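Local atomic coordinates of coat protein (Sulfolobus turreted icosahedral virus, PDB entry 2BBD), a protein that forms the capsid shell of an archaeal virus as its major coat protein, probably through the double jelly-roll fold of a viral lineage spanning all domains of life. Residues Y88-K91 with G92-A96; E175-L178 with A179-L182; P199-V202 with A203-Q206; P265-G268 with A269-I272; H287-S290 with D291-E294. One frame throughout, in Å; residues are numbered along the deposited sequence.

Interaction 1: Y88-K91 with G92-A96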
loop_
_atom_site.group_PDB
_atom_site.type_symbol
_atom_site.label_atom_id
_atom_site.label_comp_id
_atom_site.label_asym_id
_atom_site.label_seq_id
_atom_site.Cartn_x
_atom_site.Cartn_y
_atom_site.Cartn_z
ATOM N N TYR A 88 -5.405 5.210 6.995
ATOM C CA TYR A 88 -6.301 6.164 6.354
ATOM C C TYR A 88 -7.625 5.571 5.866
ATOM O O TYR A 88 -8.695 6.141 6.104
ATOM C CB TYR A 88 -5.582 6.841 5.180
ATOM C CG TYR A 88 -4.627 7.938 5.605
ATOM C CD1 TYR A 88 -5.109 9.156 6.071
ATOM C CD2 TYR A 88 -3.247 7.756 5.544
ATOM C CE1 TYR A 88 -4.243 10.176 6.469
ATOM C CE2 TYR A 88 -2.364 8.770 5.941
ATOM C CZ TYR A 88 -2.874 9.982 6.404
ATOM O OH TYR A 88 -2.030 11.002 6.793
ATOM N N THR A 89 -7.546 4.424 5.193
ATOM C CA THR A 89 -8.731 3.786 4.644
ATOM C C THR A 89 -9.646 3.138 5.683
ATOM O O THR A 89 -10.744 2.702 5.348
ATOM C CB THR A 89 -8.336 2.745 3.568
ATOM O OG1 THR A 89 -7.495 1.742 4.146
ATOM C CG2 THR A 89 -7.582 3.427 2.439
ATOM N N THR A 90 -9.198 3.074 6.934
ATOM C CA THR A 90 -10.014 2.487 7.997
ATOM C C THR A 90 -10.413 3.563 9.010
ATOM O O THR A 90 -10.944 3.254 10.077
ATOM C CB THR A 90 -9.255 1.375 8.766
ATOM O OG1 THR A 90 -8.073 1.933 9.345
ATOM C CG2 THR A 90 -8.881 0.230 7.833
ATOM N N LYS A 91 -10.150 4.823 8.666
ATOM C CA LYS A 91 -10.460 5.952 9.538
ATOM C C LYS A 91 -9.669 5.825 10.825
ATOM O O LYS A 91 -10.165 6.145 11.903
ATOM C CB LYS A 91 -11.953 5.997 9.854
ATOM C CG LYS A 91 -12.820 5.888 8.619
ATOM C CD LYS A 91 -14.294 5.953 8.952
ATOM C CE LYS A 91 -15.117 5.592 7.729
ATOM N NZ LYS A 91 -16.563 5.708 8.009
ATOM N N GLY A 92 -8.435 5.345 10.695
ATOM C CA GLY A 92 -7.557 5.170 11.839
ATOM C C GLY A 92 -7.885 3.994 12.742
ATOM O O GLY A 92 -7.223 3.818 13.757
ATOM N N GLN A 93 -8.884 3.188 12.372
ATOM C CA GLN A 93 -9.314 2.041 13.180
ATOM C C GLN A 93 -8.562 0.724 12.943
ATOM O O GLN A 93 -8.742 -0.239 13.692
ATOM C CB GLN A 93 -10.826 1.805 12.977
ATOM C CG GLN A 93 -11.708 2.954 13.499
ATOM C CD GLN A 93 -13.128 2.955 12.922
ATOM O OE1 GLN A 93 -13.875 3.934 13.078
ATOM N NE2 GLN A 93 -13.506 1.870 12.260
ATOM N N ASN A 94 -7.719 0.671 11.917
ATOM C CA ASN A 94 -6.997 -0.563 11.621
ATOM C C ASN A 94 -6.239 -1.134 12.816
ATOM O O ASN A 94 -5.500 -0.419 13.498
ATOM C CB ASN A 94 -6.017 -0.351 10.473
ATOM C CG ASN A 94 -5.362 -1.642 10.035
ATOM O OD1 ASN A 94 -4.139 -1.789 10.110
ATOM N ND2 ASN A 94 -6.171 -2.592 9.584
ATOM N N PRO A 95 -6.408 -2.444 13.084
ATOM C CA PRO A 95 -5.700 -3.047 14.221
ATOM C C PRO A 95 -4.191 -2.875 14.096
ATOM O O PRO A 95 -3.579 -3.335 13.138
ATOM C CB PRO A 95 -6.127 -4.514 14.164
ATOM C CG PRO A 95 -7.543 -4.423 13.586
ATOM C CD PRO A 95 -7.358 -3.397 12.478
ATOM N N ALA A 96 -3.600 -2.190 15.065
ATOM C CA ALA A 96 -2.161 -1.955 15.066
ATOM C C ALA A 96 -1.624 -1.972 16.493
ATOM O O ALA A 96 -1.110 -0.982 16.978
ATOM C CB ALA A 96 -1.839 -0.604 14.397
HETATM O O HOH W 1 -12.519 6.446 14.291
#
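Thr-90 and Gln-93 bring their CA atoms to within 5.2 Å of each other across a type I' beta turn that follows directly on helix 79-89. Lys-91 and Gly-92 fill the two central positions, both with positive phi, a conformation that glycine adopts readily. Lys-91 is also the C-prime residue of the Schellman motif ending the helix, in which Gly-92 N turns back to Tyr-87 O and Lys-91 N to Tyr-88 O. Gln-93 N closes the turn on Thr-90 O at 3.1 Å, arriving from above the carbonyl plane, and Gln-93 CB lies beside the same oxygen. A water spans the outside, donating to Gln-93 OE1 and more weakly to Lys-91 O.

The Thr-90 side chain does the rest. Its hydroxyl sits between its own backbone N and carbonyl carbon (chi1 59°), where Thr-90 OG1 meets Asn-94 N at 2.9 Å in a bent bond (133°). Thr-90 CG2 rests 3.9 Å from Asn-94 CB. OG1 is also hydrogen-bonded to Met-86 O, in the preceding helical turn. One hydroxyl thus accepts from the outgoing loop while donating to the helix, tying the helix end to the chain that leaves it.

Interaction 2: E175-L178 with A179-L182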
loop_
_atom_site.group_PDB
_atom_site.type_symbol
_atom_site.label_atom_id
_atom_site.label_comp_id
_atom_site.label_asym_id
_atom_site.label_seq_id
_atom_site.Cartn_x
_atom_site.Cartn_y
_atom_site.Cartn_z
ATOM N N GLU A 175 -7.223 -15.402 -21.951
ATOM C CA GLU A 175 -6.596 -15.640 -20.651
ATOM C C GLU A 175 -7.454 -15.262 -19.442
ATOM O O GLU A 175 -7.545 -16.026 -18.483
ATOM C CB GLU A 175 -5.256 -14.911 -20.579
ATOM C CG GLU A 175 -4.261 -15.392 -21.625
ATOM C CD GLU A 175 -2.865 -14.820 -21.431
ATOM O OE1 GLU A 175 -2.000 -15.077 -22.300
ATOM O OE2 GLU A 175 -2.625 -14.123 -20.420
HETATM N N MSE A 176 -8.085 -14.093 -19.483
HETATM C CA MSE A 176 -8.917 -13.644 -18.368
HETATM C C MSE A 176 -10.214 -13.012 -18.843
HETATM O O MSE A 176 -10.380 -12.726 -20.027
HETATM C CB MSE A 176 -8.187 -12.589 -17.532
HETATM C CG MSE A 176 -6.787 -12.931 -17.085
HETATM SE SE MSE A 176 -6.094 -11.427 -16.027
HETATM C CE MSE A 176 -4.935 -12.407 -14.811
ATOM N N PRO A 177 -11.154 -12.776 -17.912
ATOM C CA PRO A 177 -12.418 -12.157 -18.314
ATOM C C PRO A 177 -12.125 -10.789 -18.931
ATOM O O PRO A 177 -11.156 -10.119 -18.550
ATOM C CB PRO A 177 -13.183 -12.046 -16.997
ATOM C CG PRO A 177 -12.694 -13.232 -16.230
ATOM C CD PRO A 177 -11.208 -13.227 -16.509
ATOM N N LEU A 178 -12.956 -10.387 -19.889
ATOM C CA LEU A 178 -12.803 -9.103 -20.566
ATOM C C LEU A 178 -12.883 -7.935 -19.584
ATOM O O LEU A 178 -12.088 -7.001 -19.662
ATOM C CB LEU A 178 -13.894 -8.938 -21.630
ATOM C CG LEU A 178 -13.869 -7.665 -22.482
ATOM C CD1 LEU A 178 -12.684 -7.720 -23.444
ATOM C CD2 LEU A 178 -15.180 -7.548 -23.265
ATOM N N ALA A 179 -13.848 -7.996 -18.667
ATOM C CA ALA A 179 -14.062 -6.939 -17.678
ATOM C C ALA A 179 -13.113 -7.008 -16.479
ATOM O O ALA A 179 -13.483 -6.637 -15.361
ATOM C CB ALA A 179 -15.510 -6.983 -17.183
ATOM N N THR A 180 -11.889 -7.464 -16.708
ATOM C CA THR A 180 -10.928 -7.586 -15.626
ATOM C C THR A 180 -10.157 -6.307 -15.289
ATOM O O THR A 180 -9.588 -5.652 -16.165
ATOM C CB THR A 180 -9.897 -8.703 -15.926
ATOM O OG1 THR A 180 -10.549 -9.980 -15.889
ATOM C CG2 THR A 180 -8.759 -8.681 -14.894
ATOM N N VAL A 181 -10.151 -5.969 -14.002
ATOM C CA VAL A 181 -9.411 -4.824 -13.498
ATOM C C VAL A 181 -8.320 -5.402 -12.593
ATOM O O VAL A 181 -8.615 -6.023 -11.572
ATOM C CB VAL A 181 -10.300 -3.869 -12.660
ATOM C CG1 VAL A 181 -9.461 -2.714 -12.134
ATOM C CG2 VAL A 181 -11.446 -3.337 -13.509
ATOM N N LEU A 182 -7.066 -5.204 -12.981
ATOM C CA LEU A 182 -5.926 -5.703 -12.214
ATOM C C LEU A 182 -5.256 -4.619 -11.371
ATOM O O LEU A 182 -4.747 -3.635 -11.905
ATOM C CB LEU A 182 -4.868 -6.287 -13.153
ATOM C CG LEU A 182 -5.240 -7.501 -14.003
ATOM C CD1 LEU A 182 -4.046 -7.907 -14.859
ATOM C CD2 LEU A 182 -5.668 -8.642 -13.094
HETATM O O HOH W 2 -9.675 -5.511 -18.992
#
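Thr-180 turns its two branches to different neighbours: the hydroxyl meets Pro-177 and the methyl meets Met-176, a selenomethionine. The split follows from its first torsion (chi1 -68°), which lays OG1 beside the Thr-180 backbone N and sends CG2 the other way. OG1 donates to Pro-177 O over a short 2.7 Å, tilted moderately out of the carbonyl plane. It also lies against the proline ring, with Thr-180 OG1 3.4 Å from Pro-177 CD and 3.5 Å from Pro-177 CB. These two side chains meet at a slant. The side chain of Met-176 crosses that of Thr-180 at about a right angle, bringing its SE 4.0 Å from Thr-180 CG2. From there the same selenium reaches on to Leu-182, where SE and CD2 are 4.1 Å apart.

The backbone beneath is a type I beta turn from Pro-177 to Thr-180. Its closing bond, Thr-180 N to Pro-177 O, is weak at 3.3 Å, and the hydroxyl gives that carbonyl a second and shorter partner. One water donates to both Leu-178 O and Thr-180 O, linking two carbonyls of the turn.

The turn lies in the linker between helix 161-166 and strand 182-193. The Leu-178 side chain packs on Gln-319 and Leu-320 of helix 317-321, whereas Met-176 and Leu-182 both touch Tyr-68 of strand 61-68 and Phe-123 of strand 108-123. At Leu-182 the chain enters its strand, pairing by backbone hydrogen bonds with Val-313 of strand 303-313.

Interaction 3: P199-V202 with A203-Q206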
loop_
_atom_site.group_PDB
_atom_site.type_symbol
_atom_site.label_atom_id
_atom_site.label_comp_id
_atom_site.label_asym_id
_atom_site.label_seq_id
_atom_site.Cartn_x
_atom_site.Cartn_y
_atom_site.Cartn_z
ATOM N N PRO A 199 8.308 23.782 -4.356
ATOM C CA PRO A 199 8.315 22.364 -4.740
ATOM C C PRO A 199 9.332 22.002 -5.818
ATOM O O PRO A 199 9.432 22.671 -6.850
ATOM C CB PRO A 199 6.881 22.117 -5.201
ATOM C CG PRO A 199 6.083 23.108 -4.381
ATOM C CD PRO A 199 6.952 24.350 -4.448
ATOM N N ILE A 200 10.091 20.939 -5.568
ATOM C CA ILE A 200 11.085 20.478 -6.523
ATOM C C ILE A 200 10.726 19.065 -6.981
ATOM O O ILE A 200 10.026 18.334 -6.283
ATOM C CB ILE A 200 12.494 20.491 -5.909
ATOM C CG1 ILE A 200 12.592 19.471 -4.778
ATOM C CG2 ILE A 200 12.812 21.893 -5.380
ATOM C CD1 ILE A 200 13.977 19.350 -4.218
ATOM N N HIS A 201 11.205 18.700 -8.164
ATOM C CA HIS A 201 10.929 17.400 -8.761
ATOM C C HIS A 201 11.332 16.186 -7.927
ATOM O O HIS A 201 12.496 16.036 -7.551
ATOM C CB HIS A 201 11.621 17.293 -10.119
ATOM C CG HIS A 201 11.480 15.945 -10.757
ATOM N ND1 HIS A 201 10.346 15.560 -11.441
ATOM C CD2 HIS A 201 12.309 14.874 -10.773
ATOM C CE1 HIS A 201 10.485 14.311 -11.850
ATOM N NE2 HIS A 201 11.666 13.872 -11.458
ATOM N N VAL A 202 10.363 15.318 -7.654
ATOM C CA VAL A 202 10.622 14.092 -6.915
ATOM C C VAL A 202 10.723 12.936 -7.927
ATOM O O VAL A 202 11.756 12.274 -8.023
ATOM C CB VAL A 202 9.493 13.792 -5.919
ATOM C CG1 VAL A 202 9.820 12.528 -5.135
ATOM C CG2 VAL A 202 9.304 14.981 -4.978
ATOM N N ALA A 203 9.654 12.713 -8.687
ATOM C CA ALA A 203 9.630 11.647 -9.688
ATOM C C ALA A 203 8.537 11.859 -10.729
ATOM O O ALA A 203 7.663 12.712 -10.567
ATOM C CB ALA A 203 9.418 10.286 -9.002
ATOM N N TYR A 204 8.600 11.074 -11.803
ATOM C CA TYR A 204 7.591 11.117 -12.862
ATOM C C TYR A 204 6.700 9.904 -12.656
ATOM O O TYR A 204 7.165 8.864 -12.190
ATOM C CB TYR A 204 8.235 11.007 -14.249
ATOM C CG TYR A 204 9.082 12.192 -14.658
ATOM C CD1 TYR A 204 8.498 13.410 -15.013
ATOM C CD2 TYR A 204 10.472 12.091 -14.691
ATOM C CE1 TYR A 204 9.287 14.503 -15.391
ATOM C CE2 TYR A 204 11.263 13.165 -15.065
ATOM C CZ TYR A 204 10.670 14.368 -15.412
ATOM O OH TYR A 204 11.474 15.433 -15.755
ATOM N N LEU A 205 5.418 10.040 -12.968
ATOM C CA LEU A 205 4.513 8.903 -12.844
ATOM C C LEU A 205 4.672 8.127 -14.144
ATOM O O LEU A 205 4.601 8.709 -15.226
ATOM C CB LEU A 205 3.057 9.353 -12.718
ATOM C CG LEU A 205 2.666 10.394 -11.670
ATOM C CD1 LEU A 205 1.176 10.262 -11.404
ATOM C CD2 LEU A 205 3.458 10.202 -10.391
ATOM N N GLN A 206 4.900 6.825 -14.055
ATOM C CA GLN A 206 5.052 6.042 -15.270
ATOM C C GLN A 206 3.708 5.789 -15.918
ATOM O O GLN A 206 2.694 5.646 -15.241
ATOM C CB GLN A 206 5.725 4.710 -14.973
ATOM C CG GLN A 206 4.978 3.867 -13.976
ATOM C CD GLN A 206 5.691 2.561 -13.697
ATOM O OE1 GLN A 206 5.703 1.652 -14.532
ATOM N NE2 GLN A 206 6.306 2.466 -12.523
#
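Val-202 and Ala-203 are the paired residues of a classic beta bulge in strand 200-204, both facing Tyr-295 of the neighbouring strand 293-299. Val-202 has the helix-like backbone angles expected at the first position of such a bulge, while Ala-203 returns to an extended conformation. The extra residue changes the alternation of the strand: His-201 and Tyr-204, three apart and expected on different sides of a regular strand, come together on one side.

Their rings meet obliquely, with centroids 4.3 Å apart and planes at 46°. The contact is made chiefly by one atom of the imidazole, His-201 CE1, which hangs 3.4 Å above the plane of the Tyr-204 ring and over its centre. CE1 is therefore almost equally far from all six ring carbons of Tyr-204, the nearest being CE2 at 3.5 Å. The other face of the imidazole lies along the bulged backbone, with Ala-203 N above its rim and His-201 CE1 only 3.3 Å from Ala-203 C. With CG anti to the backbone N (chi1 175°), the His-201 ring extends forward along the chain and slots between peptide and phenol. A hydrogen bond from His-201 ND1 to Glu-294 OE1 of the adjacent strand helps fix the ring's rotation.

On the other side, Val-202 and Ala-203 both touch Thr-190 of strand 182-193. Two consecutive side chains turned the same way are the mark of a classic bulge, here in a strand that is outermost, within the chain, in the antiparallel sheet formed by 200-204, 293-299, 230-237 and 243-249.

Interaction 4: P265-G268 with A269-I272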
loop_
_atom_site.group_PDB
_atom_site.type_symbol
_atom_site.label_atom_id
_atom_site.label_comp_id
_atom_site.label_asym_id
_atom_site.label_seq_id
_atom_site.Cartn_x
_atom_site.Cartn_y
_atom_site.Cartn_z
ATOM N N PRO A 265 -4.198 13.067 10.441
ATOM C CA PRO A 265 -3.018 12.553 9.729
ATOM C C PRO A 265 -2.251 11.492 10.514
ATOM O O PRO A 265 -2.151 11.569 11.736
ATOM C CB PRO A 265 -2.158 13.805 9.518
ATOM C CG PRO A 265 -3.148 14.934 9.577
ATOM C CD PRO A 265 -4.066 14.512 10.693
ATOM N N TYR A 266 -1.703 10.510 9.803
ATOM C CA TYR A 266 -0.912 9.458 10.436
ATOM C C TYR A 266 0.262 10.135 11.153
ATOM O O TYR A 266 0.685 9.716 12.231
ATOM C CB TYR A 266 -0.405 8.482 9.373
ATOM C CG TYR A 266 0.454 7.395 9.936
ATOM C CD1 TYR A 266 -0.107 6.317 10.627
ATOM C CD2 TYR A 266 1.842 7.452 9.805
ATOM C CE1 TYR A 266 0.702 5.323 11.171
ATOM C CE2 TYR A 266 2.651 6.465 10.343
ATOM C CZ TYR A 266 2.077 5.404 11.022
ATOM O OH TYR A 266 2.896 4.430 11.538
ATOM N N SER A 267 0.794 11.181 10.531
ATOM C CA SER A 267 1.861 11.983 11.116
ATOM C C SER A 267 1.907 13.274 10.316
ATOM O O SER A 267 1.163 13.435 9.347
ATOM C CB SER A 267 3.224 11.286 11.055
ATOM O OG SER A 267 3.757 11.301 9.743
ATOM N N GLY A 268 2.769 14.196 10.715
ATOM C CA GLY A 268 2.864 15.439 9.980
ATOM C C GLY A 268 3.575 15.257 8.653
ATOM O O GLY A 268 3.660 16.196 7.873
ATOM N N ALA A 269 4.077 14.057 8.370
ATOM C CA ALA A 269 4.804 13.850 7.116
ATOM C C ALA A 269 4.160 12.889 6.134
ATOM O O ALA A 269 4.825 12.401 5.216
ATOM C CB ALA A 269 6.238 13.399 7.418
ATOM N N SER A 270 2.867 12.632 6.309
ATOM C CA SER A 270 2.154 11.713 5.429
ATOM C C SER A 270 0.877 12.339 4.879
ATOM O O SER A 270 0.168 13.039 5.599
ATOM C CB SER A 270 1.778 10.440 6.192
ATOM O OG SER A 270 0.818 10.724 7.202
ATOM N N ALA A 271 0.590 12.071 3.609
ATOM C CA ALA A 271 -0.623 12.581 2.975
ATOM C C ALA A 271 -1.026 11.749 1.757
ATOM O O ALA A 271 -0.195 11.103 1.116
ATOM C CB ALA A 271 -0.437 14.058 2.577
ATOM N N ILE A 272 -2.318 11.758 1.451
ATOM C CA ILE A 272 -2.833 11.029 0.305
ATOM C C ILE A 272 -3.425 11.966 -0.741
ATOM O O ILE A 272 -4.158 12.903 -0.416
ATOM C CB ILE A 272 -3.918 10.033 0.717
ATOM C CG1 ILE A 272 -3.297 8.899 1.552
ATOM C CG2 ILE A 272 -4.614 9.498 -0.525
ATOM C CD1 ILE A 272 -4.306 7.937 2.151
#
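Ser-267 and Ala-269 are joined by an ST turn: Ala-269 N donates to Ser-267 OG at 3.1 Å, in a nearly straight bond of 160°. It is set within a type I beta turn from Ser-267 to Ser-270 that leads into strand 270-284. A second serine hydroxyl reaches back across the turn, where Ser-270 OG accepts a weak bond from Ser-267 N at 3.4 Å. The two serines share one rotamer (chi1 74° at Ser-267, 67° at Ser-270), which sets Ser-267 OG facing Ala-269 N and Ser-270 OG facing back to Ser-267 N. Ser-270 OG also touches Tyr-266 CB and lies at the edge of that ring, near its plane. The ring itself leads away from the strand.

Outside this first shell, each hydroxyl has a stronger partner: Ser-267 OG bonds to Ile-225 O, and Ser-270 OG to Tyr-88 OH of helix 79-89. Tyr-88 OH also bonds to Tyr-266 N, while Tyr-87 meets the Tyr-266 ring edge-to-face, so the helix holds both ends of the loop. Gln-254 NE2 of the preceding helix 250-261 bonds to both Ser-267 O and Ser-270 O, bridging the turn. Between the two serines themselves, Ser-267 OG and Ser-270 OG remain 3.9 Å apart.

Interaction 5: H287-S290 with D291-E294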
loop_
_atom_site.group_PDB
_atom_site.type_symbol
_atom_site.label_atom_id
_atom_site.label_comp_id
_atom_site.label_asym_id
_atom_site.label_seq_id
_atom_site.Cartn_x
_atom_site.Cartn_y
_atom_site.Cartn_z
ATOM N N HIS A 287 -2.032 4.970 -22.021
ATOM C CA HIS A 287 -1.293 5.178 -23.262
ATOM C C HIS A 287 -0.566 6.521 -23.312
ATOM O O HIS A 287 -0.168 6.985 -24.381
ATOM C CB HIS A 287 -2.238 5.048 -24.462
ATOM C CG HIS A 287 -2.764 3.658 -24.672
ATOM N ND1 HIS A 287 -1.941 2.582 -24.926
ATOM C CD2 HIS A 287 -4.030 3.175 -24.683
ATOM C CE1 HIS A 287 -2.676 1.496 -25.084
ATOM N NE2 HIS A 287 -3.947 1.827 -24.943
ATOM N N ALA A 288 -0.382 7.134 -22.149
ATOM C CA ALA A 288 0.297 8.420 -22.059
ATOM C C ALA A 288 1.797 8.280 -22.306
ATOM O O ALA A 288 2.355 7.191 -22.183
ATOM C CB ALA A 288 0.050 9.041 -20.677
ATOM N N PRO A 289 2.466 9.384 -22.679
ATOM C CA PRO A 289 3.909 9.379 -22.937
ATOM C C PRO A 289 4.628 9.300 -21.594
ATOM O O PRO A 289 4.047 9.629 -20.559
ATOM C CB PRO A 289 4.151 10.731 -23.617
ATOM C CG PRO A 289 2.810 11.108 -24.171
ATOM C CD PRO A 289 1.875 10.671 -23.084
ATOM N N SER A 290 5.885 8.877 -21.601
ATOM C CA SER A 290 6.632 8.782 -20.359
ATOM C C SER A 290 7.187 10.157 -19.980
ATOM O O SER A 290 7.288 11.046 -20.823
ATOM C CB SER A 290 7.775 7.779 -20.513
ATOM O OG SER A 290 8.704 8.223 -21.485
ATOM N N ASP A 291 7.525 10.330 -18.705
ATOM C CA ASP A 291 8.079 11.588 -18.209
ATOM C C ASP A 291 7.233 12.810 -18.554
ATOM O O ASP A 291 7.765 13.856 -18.930
ATOM C CB ASP A 291 9.487 11.773 -18.765
ATOM C CG ASP A 291 10.385 10.607 -18.443
ATOM O OD1 ASP A 291 11.493 10.528 -19.011
ATOM O OD2 ASP A 291 9.981 9.771 -17.609
ATOM N N SER A 292 5.920 12.687 -18.415
ATOM C CA SER A 292 5.032 13.793 -18.737
ATOM C C SER A 292 4.364 14.407 -17.514
ATOM O O SER A 292 3.936 15.560 -17.546
ATOM C CB SER A 292 3.972 13.324 -19.731
ATOM O OG SER A 292 4.588 12.883 -20.929
ATOM N N ILE A 293 4.265 13.635 -16.439
ATOM C CA ILE A 293 3.656 14.132 -15.216
ATOM C C ILE A 293 4.560 13.783 -14.042
ATOM O O ILE A 293 4.967 12.634 -13.874
ATOM C CB ILE A 293 2.256 13.530 -14.995
ATOM C CG1 ILE A 293 1.404 13.726 -16.257
ATOM C CG2 ILE A 293 1.580 14.218 -13.816
ATOM C CD1 ILE A 293 -0.032 13.213 -16.136
ATOM N N GLU A 294 4.880 14.795 -13.245
ATOM C CA GLU A 294 5.751 14.647 -12.088
ATOM C C GLU A 294 5.047 15.111 -10.826
ATOM O O GLU A 294 4.077 15.872 -10.888
ATOM C CB GLU A 294 6.997 15.518 -12.271
ATOM C CG GLU A 294 6.646 16.978 -12.591
ATOM C CD GLU A 294 7.809 17.948 -12.455
ATOM O OE1 GLU A 294 8.971 17.552 -12.700
ATOM O OE2 GLU A 294 7.556 19.125 -12.115
#
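Ser-292 bends its side chain back over the two residues Pro-289 and Ser-290. Its OG lies beside its own backbone N and anti to the carbonyl carbon (chi1 -61°), a rotamer that directs the hydroxyl to the incoming chain. There Ser-292 OG donates to Ser-290 O at a long 3.3 Å. The hydroxyl stands well above the plane of that carbonyl, 69° out of it, and so does not lie on a lone pair. Pro-289 O is equally near, and the proline ring offers its CB to Ser-292 OG at 3.5 Å; the hydroxyl thus fits into the bend between ring and carbonyls.

At the bend Asp-291 takes a left-handed helical backbone conformation, with positive phi, which is less common outside glycine, asparagine and aspartate. Its CB comes 3.1 Å from Ser-290 O. The carboxylate turns along the preceding residue, with Asp-291 OD2 4.2 Å from Ser-290 CB. The Ser-290 hydroxyl is folded in over its own main chain (chi1 64°), leaving Ser-290 OG 3.7 Å from Asp-291 N. Pro-289, Ser-290 and Asp-291 are all exposed, whereas Ser-292 is buried.

The bend lies on the connection from strand 270-284 to strand 293-299. Ser-292, on the far side of the bend, pairs through its backbone with Val-238, and Glu-294 with Lys-236 of strand 230-237, while Asp-291 touches Tyr-204 of strand 200-204. The chain thereby enters its sheet between these two strands, 230-237 and 200-204.

How the interactions relate
The five contacts follow one another along the chain without overlap, each shaping a helix end, turn or strand. Interactions 1 and 4, with centres 13 Å apart, touch where the end of helix 79-89 meets the start of strand 270-284, bridged by Tyr-88. Interactions 3 and 5, 11 Å apart between centres, share one antiparallel sheet: interaction 5 leads into strand 293-299, beside strand 200-204 of interaction 3, with Leu-205 N bonded to Ile-293 O. Interaction 2 stands alone, no nearer than about 12 Å to any other by nearest atoms, on the linker into strand 182-193. Together they sample both halves of what is probably a double jelly roll, and the passage between them.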